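Local coordinates for protein CurM Sulfotransferase (Moorea producta, PDB 4GBM) that probably transfers a sulfo group from PAPS to an intermediate of the curacin biosynthetic pathway, activating one of its functional groups, at residues Pro32-Ile37 and Ala155-Ile160. The protein carries 2 engineered substitutions. Sequence-based numbering, arbitrary orientation.
Sequences PGIIFI and ANSKYI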
loop_
_atom_site.group_PDB
_atom_site.type_symbol
_atom_site.label_atom_id
_atom_site.label_comp_id
_atom_site.label_asym_id
_atom_site.label_seq_id
_atom_site.Cartn_x
_atom_site.Cartn_y
_atom_site.Cartn_z
ATOM N N PRO A 32 -8.689 -7.103 -16.725
ATOM C CA PRO A 32 -8.976 -5.669 -16.745
ATOM C C PRO A 32 -8.165 -4.933 -15.684
ATOM O O PRO A 32 -7.887 -5.486 -14.608
ATOM C CB PRO A 32 -10.468 -5.602 -16.401
ATOM C CG PRO A 32 -11.004 -6.938 -16.763
ATOM C CD PRO A 32 -9.904 -7.906 -16.503
ATOM N N GLY A 33 -7.778 -3.697 -15.988
ATOM C CA GLY A 33 -6.926 -2.918 -15.089
ATOM C C GLY A 33 -7.505 -2.677 -13.712
ATOM O O GLY A 33 -8.726 -2.552 -13.546
ATOM N N ILE A 34 -6.619 -2.620 -12.723
ATOM C CA ILE A 34 -7.007 -2.267 -11.359
ATOM C C ILE A 34 -6.287 -0.992 -10.945
ATOM O O ILE A 34 -5.699 -0.307 -11.783
ATOM C CB ILE A 34 -6.766 -3.430 -10.353
ATOM C CG1 ILE A 34 -5.276 -3.791 -10.248
ATOM C CG2 ILE A 34 -7.631 -4.646 -10.732
ATOM C CD1 ILE A 34 -4.954 -4.714 -9.074
ATOM N N ILE A 35 -6.376 -0.656 -9.664
ATOM C CA ILE A 35 -5.672 0.504 -9.122
ATOM C C ILE A 35 -4.622 0.009 -8.137
ATOM O O ILE A 35 -4.932 -0.786 -7.253
ATOM C CB ILE A 35 -6.657 1.447 -8.402
ATOM C CG1 ILE A 35 -7.713 1.948 -9.392
ATOM C CG2 ILE A 35 -5.903 2.619 -7.748
ATOM C CD1 ILE A 35 -9.010 2.439 -8.722
ATOM N N PHE A 36 -3.376 0.457 -8.308
ATOM C CA PHE A 36 -2.307 0.145 -7.347
ATOM C C PHE A 36 -1.914 1.373 -6.546
ATOM O O PHE A 36 -1.874 2.481 -7.088
ATOM C CB PHE A 36 -1.060 -0.379 -8.064
ATOM C CG PHE A 36 -1.220 -1.754 -8.639
ATOM C CD1 PHE A 36 -1.058 -2.881 -7.838
ATOM C CD2 PHE A 36 -1.524 -1.928 -9.986
ATOM C CE1 PHE A 36 -1.204 -4.162 -8.373
ATOM C CE2 PHE A 36 -1.673 -3.204 -10.534
ATOM C CZ PHE A 36 -1.506 -4.324 -9.729
ATOM N N ILE A 37 -1.637 1.188 -5.256
ATOM C CA ILE A 37 -0.993 2.248 -4.471
ATOM C C ILE A 37 0.446 1.813 -4.229
ATOM O O ILE A 37 0.692 0.794 -3.581
ATOM C CB ILE A 37 -1.694 2.537 -3.116
ATOM C CG1 ILE A 37 -3.114 3.069 -3.345
ATOM C CG2 ILE A 37 -0.871 3.554 -2.302
ATOM C CD1 ILE A 37 -3.996 3.113 -2.083
ATOM N N ALA A 155 -4.188 -5.265 -17.643
ATOM C CA ALA A 155 -4.092 -4.287 -18.708
ATOM C C ALA A 155 -4.608 -2.917 -18.274
ATOM O O ALA A 155 -5.709 -2.804 -17.736
ATOM C CB ALA A 155 -4.852 -4.781 -19.937
ATOM N N ASN A 156 -3.795 -1.887 -18.522
ATOM C CA ASN A 156 -4.145 -0.481 -18.293
ATOM C C ASN A 156 -4.510 -0.126 -16.855
ATOM O O ASN A 156 -5.369 0.724 -16.598
ATOM C CB ASN A 156 -5.207 -0.004 -19.293
ATOM C CG ASN A 156 -4.703 -0.025 -20.724
ATOM O OD1 ASN A 156 -4.918 -0.995 -21.454
ATOM N ND2 ASN A 156 -4.003 1.035 -21.123
ATOM N N SER A 157 -3.818 -0.749 -15.905
ATOM C CA SER A 157 -3.993 -0.359 -14.501
ATOM C C SER A 157 -3.568 1.089 -14.262
ATOM O O SER A 157 -2.753 1.649 -15.006
ATOM C CB SER A 157 -3.188 -1.269 -13.568
ATOM O OG SER A 157 -3.646 -2.607 -13.663
ATOM N N LYS A 158 -4.128 1.686 -13.215
ATOM C CA LYS A 158 -3.711 3.010 -12.784
ATOM C C LYS A 158 -2.873 2.901 -11.519
ATOM O O LYS A 158 -3.110 2.035 -10.672
ATOM C CB LYS A 158 -4.924 3.907 -12.545
ATOM C CG LYS A 158 -5.554 4.417 -13.831
ATOM C CD LYS A 158 -6.691 5.383 -13.533
ATOM C CE LYS A 158 -7.288 5.948 -14.812
ATOM N NZ LYS A 158 -7.945 4.902 -15.646
ATOM N N TYR A 159 -1.886 3.782 -11.417
ATOM C CA TYR A 159 -0.939 3.775 -10.311
ATOM C C TYR A 159 -0.975 5.070 -9.538
ATOM O O TYR A 159 -0.784 6.150 -10.103
ATOM C CB TYR A 159 0.468 3.536 -10.851
ATOM C CG TYR A 159 0.605 2.167 -11.434
ATOM C CD1 TYR A 159 1.001 1.096 -10.640
ATOM C CD2 TYR A 159 0.324 1.927 -12.779
ATOM C CE1 TYR A 159 1.117 -0.179 -11.166
ATOM C CE2 TYR A 159 0.434 0.652 -13.317
ATOM C CZ TYR A 159 0.840 -0.392 -12.505
ATOM O OH TYR A 159 0.956 -1.649 -13.025
ATOM N N ILE A 160 -1.244 4.949 -8.241
ATOM C CA ILE A 160 -1.138 6.073 -7.324
ATOM C C ILE A 160 0.220 5.979 -6.643
ATOM O O ILE A 160 0.487 5.011 -5.925
ATOM C CB ILE A 160 -2.247 6.027 -6.258
ATOM C CG1 ILE A 160 -3.633 6.024 -6.906
ATOM C CG2 ILE A 160 -2.102 7.199 -5.274
ATOM C CD1 ILE A 160 -4.747 5.637 -5.920
#
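Phe36 and Tyr159 stand next to each other on one face of two neighbouring parallel strands. Their rings are nearly parallel, with planes 12° apart, but slid so far that they barely overlap. The closest atoms are Phe36 CD2 and Tyr159 CE1, at 3.4 Å. In each residue CG lies anti to the carbonyl carbon (chi1 -71° for Phe36, -66° for Tyr159), which sends both rings the same way. Ser157 OG meets the edge of the Phe36 ring at CE2. Ser157 OG also accepts a hydrogen bond from Ile34 N at 3.1 Å, just ahead of the regular pairing. Three backbone bonds then join the strands: Lys158 N to Ile34 O, and the nearly straight Phe36 N to Lys158 O (2.9 Å) and Ile160 N to Phe36 O (2.8 Å). On the other face, Ile160 CD1 touches both Ile35 CG2 (3.7 Å) and Ile37 CG1 (4.0 Å). Leu48 and Leu235 also touch Ile160. Tyr159 OH is hydrogen-bonded to Glu151, and Phe207 meets the tyrosine ring edge-to-face. With an alanine at Tyr159, Phe36 would probably lose its ring neighbour on this strand and Glu151 the hydroxyl it pairs with. Strands 35-39 and 158-163 are neighbours within the 2-3-1-4-5 parallel sheet, the core of the P-loop-type sulfotransferase fold.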